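Local coordinates for malonyl CoA-acyl carrier protein transacylase (Burkholderia pseudomallei 1710b, PDB 3EZO) that probably transfers the malonyl group from malonyl-CoA to holo-acyl carrier protein, releasing free CoA, the step that supplies malonyl units for fatty acid synthesis, at residues A[119-130]-A[211-222]; A[103-111]-A[226-234]. One frame throughout, in Å; residues are numbered along the deposited sequence. Where two conformers were deposited one is given.

How the interactions relate
From the N terminus, the chain first reaches 103-111, the C-terminal end of helix 99-107 and the turn after it, and then helix 113-128, which carries 119-130. Some 80 residues later, after the small antiparallel sheet, the chain returns to helix 212-223, and interaction 1 closes this inner loop. It then runs on through 226-234 into strand 233-234, where interaction 2 closes the outer loop, so the two contacts nest. Interaction 1 pairs two helices; interaction 2 fastens a helix end to the segment entering an outer strand of the parallel sheet. Their centres lie about 20 Å apart, yet they touch where L119 CD2 packs on I111 CD1.

Interaction 1 (A[119-130]-A[211-222]); sequences LVRFRAQAMQTA and LKPASDKLREYL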
loop_
_atom_site.group_PDB
_atom_site.type_symbol
_atom_site.label_atom_id
_atom_site.label_comp_id
_atom_site.label_asym_id
_atom_site.label_seq_id
_atom_site.Cartn_x
_atom_site.Cartn_y
_atom_site.Cartn_z
ATOM N N LEU A 119 -14.511 -3.851 -1.623
ATOM C CA LEU A 119 -13.495 -4.893 -1.533
ATOM C C LEU A 119 -12.466 -4.514 -0.485
ATOM O O LEU A 119 -12.126 -5.336 0.343
ATOM C CB LEU A 119 -12.833 -5.145 -2.901
ATOM C CG LEU A 119 -11.535 -5.993 -3.025
ATOM C CD1 LEU A 119 -11.623 -7.421 -2.425
ATOM C CD2 LEU A 119 -11.081 -6.066 -4.524
ATOM N N VAL A 120 -11.973 -3.272 -0.510
ATOM C CA VAL A 120 -10.946 -2.866 0.430
ATOM C C VAL A 120 -11.511 -2.590 1.812
ATOM O O VAL A 120 -10.813 -2.790 2.802
ATOM C CB VAL A 120 -10.062 -1.713 -0.071
ATOM C CG1 VAL A 120 -9.526 -2.065 -1.447
ATOM C CG2 VAL A 120 -10.841 -0.367 -0.070
ATOM N N ARG A 121 -12.772 -2.172 1.895
ATOM C CA ARG A 121 -13.464 -2.127 3.203
ATOM C C ARG A 121 -13.488 -3.517 3.831
ATOM O O ARG A 121 -13.122 -3.716 5.003
ATOM C CB ARG A 121 -14.886 -1.618 3.048
ATOM C CG ARG A 121 -15.632 -1.476 4.349
ATOM C CD ARG A 121 -16.960 -0.742 4.129
ATOM N NE ARG A 121 -17.834 -1.504 3.222
ATOM C CZ ARG A 121 -19.079 -1.172 2.885
ATOM N NH1 ARG A 121 -19.656 -0.081 3.360
ATOM N NH2 ARG A 121 -19.740 -1.948 2.053
ATOM N N PHE A 122 -13.904 -4.489 3.035
ATOM C CA PHE A 122 -13.904 -5.872 3.493
ATOM C C PHE A 122 -12.482 -6.353 3.867
ATOM O O PHE A 122 -12.275 -6.934 4.930
ATOM C CB PHE A 122 -14.498 -6.786 2.450
ATOM C CG PHE A 122 -14.528 -8.218 2.895
ATOM C CD1 PHE A 122 -15.589 -8.694 3.665
ATOM C CD2 PHE A 122 -13.448 -9.081 2.623
ATOM C CE1 PHE A 122 -15.630 -10.021 4.088
ATOM C CE2 PHE A 122 -13.470 -10.392 3.075
ATOM C CZ PHE A 122 -14.556 -10.855 3.812
ATOM N N ARG A 123 -11.500 -6.070 3.005
ATOM C CA ARG A 123 -10.119 -6.426 3.292
ATOM C C ARG A 123 -9.701 -5.879 4.660
ATOM O O ARG A 123 -9.076 -6.580 5.464
ATOM C CB ARG A 123 -9.193 -5.846 2.233
ATOM C CG ARG A 123 -7.705 -6.058 2.515
ATOM C CD ARG A 123 -6.884 -5.525 1.315
ATOM N NE ARG A 123 -5.423 -5.797 1.372
ATOM C CZ ARG A 123 -4.515 -5.000 1.913
ATOM N NH1 ARG A 123 -4.855 -3.864 2.559
ATOM N NH2 ARG A 123 -3.241 -5.342 1.846
ATOM N N ALA A 124 -10.010 -4.610 4.910
ATOM C CA ALA A 124 -9.689 -3.990 6.209
ATOM C C ALA A 124 -10.320 -4.765 7.356
ATOM O O ALA A 124 -9.638 -5.075 8.343
ATOM C CB ALA A 124 -10.099 -2.510 6.246
ATOM N N GLN A 125 -11.593 -5.105 7.226
ATOM C CA GLN A 125 -12.327 -5.864 8.261
ATOM C C GLN A 125 -11.668 -7.244 8.514
ATOM O O GLN A 125 -11.419 -7.618 9.677
ATOM C CB GLN A 125 -13.818 -5.988 7.857
ATOM C CG GLN A 125 -14.591 -7.276 8.325
ATOM C CD GLN A 125 -14.792 -7.356 9.833
ATOM O OE1 GLN A 125 -15.076 -6.337 10.510
ATOM N NE2 GLN A 125 -14.661 -8.576 10.377
ATOM N N ALA A 126 -11.374 -7.963 7.416
ATOM C CA ALA A 126 -10.706 -9.240 7.453
ATOM C C ALA A 126 -9.359 -9.207 8.162
ATOM O O ALA A 126 -9.077 -10.042 8.990
ATOM C CB ALA A 126 -10.524 -9.791 5.998
ATOM N N MET A 127 -8.501 -8.279 7.766
ATOM C CA MET A 127 -7.169 -8.165 8.327
ATOM C C MET A 127 -7.187 -7.761 9.828
ATOM O O MET A 127 -6.344 -8.211 10.632
ATOM C CB MET A 127 -6.349 -7.163 7.528
ATOM C CG MET A 127 -6.102 -7.571 6.036
ATOM S SD MET A 127 -5.111 -6.284 5.201
ATOM C CE MET A 127 -3.500 -6.620 5.852
ATOM N N GLN A 128 -8.164 -6.938 10.207
ATOM C CA GLN A 128 -8.241 -6.464 11.587
ATOM C C GLN A 128 -8.772 -7.556 12.539
ATOM O O GLN A 128 -8.509 -7.509 13.717
ATOM C CB GLN A 128 -9.080 -5.176 11.649
ATOM C CG GLN A 128 -9.124 -4.502 13.011
ATOM C CD GLN A 128 -7.748 -4.053 13.484
ATOM O OE1 GLN A 128 -7.395 -4.315 14.647
ATOM N NE2 GLN A 128 -6.938 -3.434 12.581
ATOM N N THR A 129 -9.551 -8.515 12.036
ATOM C CA THR A 129 -10.134 -9.531 12.877
ATOM C C THR A 129 -9.607 -10.974 12.660
ATOM O O THR A 129 -10.222 -11.941 13.146
ATOM C CB THR A 129 -11.625 -9.497 12.667
ATOM O OG1 THR A 129 -11.911 -9.815 11.310
ATOM C CG2 THR A 129 -12.170 -8.080 13.006
ATOM N N ALA A 130 -8.499 -11.130 11.935
ATOM C CA ALA A 130 -7.955 -12.464 11.642
ATOM C C ALA A 130 -7.503 -13.162 12.933
ATOM O O ALA A 130 -7.751 -14.356 13.110
ATOM C CB ALA A 130 -6.818 -12.393 10.655
ATOM N N LEU A 211 -1.820 -13.934 9.780
ATOM C CA LEU A 211 -2.993 -13.387 9.131
ATOM C C LEU A 211 -3.644 -14.326 8.117
ATOM O O LEU A 211 -4.520 -13.886 7.386
ATOM C CB LEU A 211 -2.683 -12.021 8.497
ATOM C CG LEU A 211 -3.651 -10.910 8.962
ATOM C CD1 LEU A 211 -3.351 -10.442 10.397
ATOM C CD2 LEU A 211 -3.637 -9.714 8.024
ATOM N N LYS A 212 -3.274 -15.618 8.080
ATOM C CA LYS A 212 -3.883 -16.537 7.123
ATOM C C LYS A 212 -5.420 -16.472 7.082
ATOM O O LYS A 212 -6.012 -16.633 6.002
ATOM C CB LYS A 212 -3.474 -17.977 7.419
ATOM C CG LYS A 212 -4.221 -19.043 6.618
ATOM C CD LYS A 212 -3.939 -20.441 7.139
ATOM C CE LYS A 212 -4.769 -21.528 6.453
ATOM N NZ LYS A 212 -6.214 -21.480 6.679
ATOM N N PRO A 213 -6.080 -16.297 8.256
ATOM C CA PRO A 213 -7.541 -16.271 8.195
ATOM C C PRO A 213 -8.081 -15.108 7.362
ATOM O O PRO A 213 -9.076 -15.263 6.710
ATOM C CB PRO A 213 -7.960 -16.179 9.670
ATOM C CG PRO A 213 -6.755 -16.749 10.462
ATOM C CD PRO A 213 -5.564 -16.427 9.648
ATOM N N ALA A 214 -7.363 -13.994 7.297
ATOM C CA ALA A 214 -7.761 -12.882 6.460
ATOM C C ALA A 214 -7.672 -13.291 4.988
ATOM O O ALA A 214 -8.580 -12.978 4.205
ATOM C CB ALA A 214 -6.882 -11.644 6.759
ATOM N N SER A 215 -6.588 -13.981 4.622
ATOM C CA SER A 215 -6.440 -14.504 3.263
ATOM C C SER A 215 -7.609 -15.401 2.887
ATOM O O SER A 215 -8.119 -15.335 1.768
ATOM C CB SER A 215 -5.113 -15.287 3.090
ATOM O OG SER A 215 -4.029 -14.391 3.157
ATOM N N ASP A 216 -8.045 -16.234 3.830
ATOM C CA ASP A 216 -9.135 -17.147 3.544
ATOM C C ASP A 216 -10.448 -16.413 3.272
ATOM O O ASP A 216 -11.177 -16.782 2.370
ATOM C CB ASP A 216 -9.317 -18.144 4.696
ATOM C CG ASP A 216 -8.138 -19.103 4.810
ATOM O OD1 ASP A 216 -7.541 -19.403 3.752
ATOM O OD2 ASP A 216 -7.797 -19.518 5.937
ATOM N N LYS A 217 -10.734 -15.376 4.049
ATOM C CA LYS A 217 -11.933 -14.557 3.832
ATOM C C LYS A 217 -11.840 -13.800 2.495
ATOM O O LYS A 217 -12.818 -13.705 1.758
ATOM C CB LYS A 217 -12.102 -13.569 4.992
ATOM C CG LYS A 217 -12.501 -14.209 6.321
ATOM C CD LYS A 217 -12.471 -13.124 7.466
ATOM C CE LYS A 217 -10.979 -12.681 7.791
ATOM N NZ LYS A 217 -10.585 -12.170 9.181
ATOM N N LEU A 218 -10.652 -13.290 2.191
ATOM C CA LEU A 218 -10.429 -12.578 0.937
ATOM C C LEU A 218 -10.663 -13.464 -0.266
ATOM O O LEU A 218 -11.245 -12.998 -1.254
ATOM C CB LEU A 218 -9.024 -11.930 0.835
ATOM C CG LEU A 218 -8.921 -10.525 1.419
ATOM C CD1 LEU A 218 -7.417 -10.094 1.684
ATOM C CD2 LEU A 218 -9.671 -9.497 0.510
ATOM N N ARG A 219 -10.248 -14.728 -0.175
ATOM C CA ARG A 219 -10.451 -15.680 -1.266
ATOM C C ARG A 219 -11.934 -15.881 -1.546
ATOM O O ARG A 219 -12.365 -15.865 -2.704
ATOM C CB ARG A 219 -9.764 -17.025 -0.985
ATOM C CG ARG A 219 -9.807 -17.920 -2.174
ATOM C CD ARG A 219 -9.295 -19.337 -1.870
ATOM N NE ARG A 219 -7.862 -19.345 -1.507
ATOM C CZ ARG A 219 -7.352 -19.477 -0.283
ATOM N NH1 ARG A 219 -8.113 -19.539 0.805
ATOM N NH2 ARG A 219 -6.045 -19.503 -0.137
ATOM N N GLU A 220 -12.719 -16.057 -0.484
ATOM C CA GLU A 220 -14.166 -16.186 -0.632
ATOM C C GLU A 220 -14.767 -14.925 -1.231
ATOM O O GLU A 220 -15.572 -14.985 -2.165
ATOM C CB GLU A 220 -14.842 -16.448 0.720
ATOM C CG GLU A 220 -14.464 -17.754 1.321
ATOM C CD GLU A 220 -15.014 -17.950 2.746
ATOM O OE1 GLU A 220 -15.494 -16.963 3.391
ATOM O OE2 GLU A 220 -14.941 -19.129 3.201
ATOM N N TYR A 221 -14.362 -13.772 -0.712
ATOM C CA TYR A 221 -14.884 -12.489 -1.237
ATOM C C TYR A 221 -14.504 -12.275 -2.707
ATOM O O TYR A 221 -15.342 -11.955 -3.535
ATOM C CB TYR A 221 -14.410 -11.299 -0.379
ATOM C CG TYR A 221 -15.095 -9.997 -0.750
ATOM C CD1 TYR A 221 -16.129 -9.467 0.033
ATOM C CD2 TYR A 221 -14.708 -9.294 -1.881
ATOM C CE1 TYR A 221 -16.775 -8.253 -0.355
ATOM C CE2 TYR A 221 -15.322 -8.098 -2.255
ATOM C CZ TYR A 221 -16.346 -7.584 -1.492
ATOM O OH TYR A 221 -16.915 -6.384 -1.908
ATOM N N LEU A 222 -13.245 -12.468 -3.051
ATOM C CA LEU A 222 -12.800 -12.256 -4.441
ATOM C C LEU A 222 -13.433 -13.208 -5.427
ATOM O O LEU A 222 -13.485 -12.893 -6.595
ATOM C CB LEU A 222 -11.266 -12.315 -4.539
ATOM C CG LEU A 222 -10.597 -11.066 -3.956
ATOM C CD1 LEU A 222 -9.175 -11.299 -3.559
ATOM C CD2 LEU A 222 -10.721 -9.888 -4.951
#
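L211, just ahead of helix 212-222, spreads its branches against M127 and A130: CD2 lies 3.8 Å from M127 CB, while CD1 faces M127 O and A130 CB. P213, suited to a first helical turn because it needs no N-H donor there, sets its ring against A130. A214 marks the narrowest place, its CA 4.8 Å from that of A126; small methyls on both helices permit this approach. K217 runs along A126, its CE pressed tightly on CB of A126. Bent at chi3 (-70°), the chain delivers NZ to A126 O at 2.6 Å, in the carbonyl plane and on a lone pair, with a weak second bond to T129 OG1. A carbonyl near the helix C terminus thus gains a cationic donor. L218 slides CD2 between L119 and R123, 4.1 Å from L119 CD1. Y221 and F122 form an offset stack, centroids 4.7 Å apart and planes at 25°, the side chains running past each other in opposite directions; each CB also makes a CH-pi contact with the other ring. L222 finishes the seam, its CD2 3.6 Å from L119 CD1. R123 carries the contact toward the predicted active site: its guanidinium, with M127 SD over one face, is hydrogen-bonded to S98 OG, Q69 and Q256. The two helices run nearly antiparallel, their axes 8.2 Å apart and their directions at 150°, an antiparallel helix pair of the FabD acyltransferase fold beside its predicted serine-histidine site.

Interaction 2 (A[103-111]-A[226-234]); sequences TALVAAGAI and DVKAPKISV
A108 sets its methyl against I232 and V234, and the V234 CG2 contact is tight, 3.4 Å from A108 CB. With chi1 at -177°, CG2 of V234 lies anti to the carbonyl carbon and beside the backbone N, and from there it reaches A108 CB; it also meets L105 CD2 at 4.0 Å, where the two side chains cross at about a right angle. Alanine suits position 108 because backbone and apolar groups crowd round its methyl. Helix 99-107 ends here in a Schellman motif, G109 at positive phi, with A110 N bonded to L105 O and G109 N to V106 O. The carbonyls on either side of G109 in sequence accept N-H groups of 226-234, which leads into edge strand 233-234 of the parallel sheet, where S233 pairs with V94. K231 N bonds to A108 O (2.8 Å, N-H...O 165°), and K228 N bonds to A110 O. K231 has its CG wedged between backbone N and carbonyl carbon (chi1 73°), which lays CG 3.3 Å from A108 O; the chain then extends past A107, and a water donates to A107 O and is held only weakly by K231 NZ. K228, bent at chi2, keeps CB near G109 O while its ammonium end leads away. The rigid ring of P230 packs CB on A108 CB, and I249 of helix 246-256 also touches this proline. V227 sends CG2 to I111 CG1, 4.1 Å away, the two branched side chains crossing obliquely, and a water joins G109 O to A229 O.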
loop_
_atom_site.group_PDB
_atom_site.type_symbol
_atom_site.label_atom_id
_atom_site.label_comp_id
_atom_site.label_asym_id
_atom_site.label_seq_id
_atom_site.Cartn_x
_atom_site.Cartn_y
_atom_site.Cartn_z
ATOM N N THR A 103 -5.360 -0.032 -5.743
ATOM C CA THR A 103 -5.494 1.211 -6.520
ATOM C C THR A 103 -4.812 1.050 -7.920
ATOM O O THR A 103 -5.314 1.492 -8.955
ATOM C CB THR A 103 -4.808 2.383 -5.756
ATOM O OG1 THR A 103 -5.077 2.294 -4.350
ATOM C CG2 THR A 103 -5.294 3.709 -6.256
ATOM N N ALA A 104 -3.637 0.429 -7.909
ATOM C CA ALA A 104 -2.916 0.115 -9.104
ATOM C C ALA A 104 -3.781 -0.753 -10.014
ATOM O O ALA A 104 -3.864 -0.487 -11.205
ATOM C CB ALA A 104 -1.600 -0.632 -8.730
ATOM N N LEU A 105 -4.433 -1.788 -9.459
ATOM C CA LEU A 105 -5.312 -2.665 -10.260
ATOM C C LEU A 105 -6.495 -1.916 -10.861
ATOM O O LEU A 105 -6.974 -2.242 -11.987
ATOM C CB LEU A 105 -5.800 -3.848 -9.435
ATOM C CG LEU A 105 -4.742 -4.952 -9.262
ATOM C CD1 LEU A 105 -5.220 -5.981 -8.242
ATOM C CD2 LEU A 105 -4.367 -5.651 -10.591
ATOM N N VAL A 106 -6.973 -0.919 -10.118
ATOM C CA VAL A 106 -8.055 -0.079 -10.610
ATOM C C VAL A 106 -7.581 0.804 -11.736
ATOM O O VAL A 106 -8.211 0.836 -12.773
ATOM C CB VAL A 106 -8.695 0.810 -9.517
ATOM C CG1 VAL A 106 -9.734 1.769 -10.175
ATOM C CG2 VAL A 106 -9.330 -0.061 -8.424
ATOM N N ALA A 107 -6.474 1.505 -11.536
ATOM C CA ALA A 107 -5.863 2.310 -12.597
ATOM C C ALA A 107 -5.596 1.466 -13.856
ATOM O O ALA A 107 -5.785 1.941 -14.967
ATOM C CB ALA A 107 -4.566 2.957 -12.099
ATOM N N ALA A 108 -5.180 0.206 -13.670
ATOM C CA ALA A 108 -4.870 -0.737 -14.783
ATOM C C ALA A 108 -6.111 -1.364 -15.396
ATOM O O ALA A 108 -6.021 -2.162 -16.321
ATOM C CB ALA A 108 -3.887 -1.897 -14.272
ATOM N N GLY A 109 -7.285 -1.020 -14.903
ATOM C CA GLY A 109 -8.531 -1.536 -15.519
ATOM C C GLY A 109 -8.844 -2.975 -15.124
ATOM O O GLY A 109 -9.722 -3.607 -15.681
ATOM N N ALA A 110 -8.114 -3.524 -14.157
ATOM C CA ALA A 110 -8.378 -4.893 -13.728
ATOM C C ALA A 110 -9.625 -5.002 -12.818
ATOM O O ALA A 110 -10.325 -5.996 -12.847
ATOM C CB ALA A 110 -7.100 -5.484 -13.045
ATOM N N ILE A 111 -9.858 -3.979 -11.989
ATOM C CA ILE A 111 -10.953 -3.971 -11.036
ATOM C C ILE A 111 -11.663 -2.619 -11.163
ATOM O O ILE A 111 -11.022 -1.592 -11.108
ATOM C CB ILE A 111 -10.455 -4.155 -9.571
ATOM C CG1 ILE A 111 -9.720 -5.503 -9.384
ATOM C CG2 ILE A 111 -11.652 -4.100 -8.556
ATOM C CD1 ILE A 111 -9.060 -5.678 -7.951
ATOM N N ASP A 226 -15.552 -9.397 -10.274
ATOM C CA ASP A 226 -15.170 -9.476 -11.684
ATOM C C ASP A 226 -13.820 -8.831 -11.899
ATOM O O ASP A 226 -13.716 -7.614 -11.929
ATOM C CB ASP A 226 -16.180 -8.729 -12.575
ATOM C CG ASP A 226 -15.908 -8.951 -14.070
ATOM O OD1 ASP A 226 -15.454 -10.062 -14.429
ATOM O OD2 ASP A 226 -16.151 -8.043 -14.871
ATOM N N VAL A 227 -12.781 -9.623 -12.012
ATOM C CA VAL A 227 -11.478 -9.076 -12.250
ATOM C C VAL A 227 -11.196 -9.341 -13.716
ATOM O O VAL A 227 -11.452 -10.435 -14.188
ATOM C CB VAL A 227 -10.397 -9.724 -11.339
ATOM C CG1 VAL A 227 -8.990 -9.271 -11.768
ATOM C CG2 VAL A 227 -10.701 -9.436 -9.831
ATOM N N LYS A 228 -10.657 -8.329 -14.393
ATOM C CA LYS A 228 -10.328 -8.359 -15.800
ATOM C C LYS A 228 -8.831 -8.277 -16.016
ATOM O O LYS A 228 -8.113 -7.732 -15.168
ATOM C CB LYS A 228 -10.903 -7.108 -16.447
ATOM C CG LYS A 228 -12.383 -6.936 -16.296
ATOM C CD LYS A 228 -13.098 -7.038 -17.593
ATOM C CE LYS A 228 -14.451 -6.354 -17.508
ATOM N NZ LYS A 228 -15.262 -6.810 -18.639
ATOM N N ALA A 229 -8.359 -8.737 -17.176
ATOM C CA ALA A 229 -6.924 -8.680 -17.507
ATOM C C ALA A 229 -6.512 -7.217 -17.598
ATOM O O ALA A 229 -7.200 -6.452 -18.239
ATOM C CB ALA A 229 -6.642 -9.381 -18.860
ATOM N N PRO A 230 -5.392 -6.833 -16.959
ATOM C CA PRO A 230 -5.039 -5.414 -16.925
ATOM C C PRO A 230 -4.598 -4.858 -18.279
ATOM O O PRO A 230 -4.024 -5.563 -19.088
ATOM C CB PRO A 230 -3.914 -5.322 -15.878
ATOM C CG PRO A 230 -3.554 -6.680 -15.508
ATOM C CD PRO A 230 -4.558 -7.656 -16.059
ATOM N N LYS A 231 -4.874 -3.583 -18.509
ATOM C CA LYS A 231 -4.417 -2.893 -19.698
ATOM C C LYS A 231 -3.080 -2.231 -19.448
ATOM O O LYS A 231 -2.496 -1.652 -20.350
ATOM C CB LYS A 231 -5.461 -1.846 -20.113
ATOM C CG LYS A 231 -5.523 -0.634 -19.210
ATOM C CD LYS A 231 -6.884 0.157 -19.349
ATOM C CE LYS A 231 -7.038 1.286 -18.282
ATOM N NZ LYS A 231 -8.439 1.827 -18.273
ATOM N N ILE A 232 -2.607 -2.261 -18.204
ATOM C CA ILE A 232 -1.280 -1.773 -17.864
ATOM C C ILE A 232 -0.623 -2.863 -17.029
ATOM O O ILE A 232 -1.284 -3.434 -16.150
ATOM C CB ILE A 232 -1.321 -0.531 -16.956
ATOM C CG1 ILE A 232 -2.131 0.610 -17.578
ATOM C CG2 ILE A 232 0.114 -0.008 -16.671
ATOM C CD1 ILE A 232 -2.182 1.851 -16.655
ATOM N N SER A 233 0.672 -3.111 -17.245
ATOM C CA SER A 233 1.380 -4.104 -16.430
ATOM C C SER A 233 1.339 -3.700 -14.961
ATOM O O SER A 233 1.660 -2.560 -14.628
ATOM C CB SER A 233 2.835 -4.210 -16.896
ATOM O OG SER A 233 2.856 -4.705 -18.219
ATOM N N VAL A 234 0.928 -4.628 -14.097
ATOM C CA VAL A 234 0.989 -4.450 -12.652
ATOM C C VAL A 234 2.013 -5.449 -12.078
ATOM O O VAL A 234 1.925 -6.643 -12.304
ATOM C CB VAL A 234 -0.397 -4.702 -12.012
ATOM C CG1 VAL A 234 -0.380 -4.467 -10.561
ATOM C CG2 VAL A 234 -1.553 -3.886 -12.754
HETATM O O HOH W 1 -9.933 2.316 -15.282
HETATM O O HOH W 2 -7.094 3.761 -16.400
HETATM O O HOH W 3 -8.775 -4.026 -18.681
#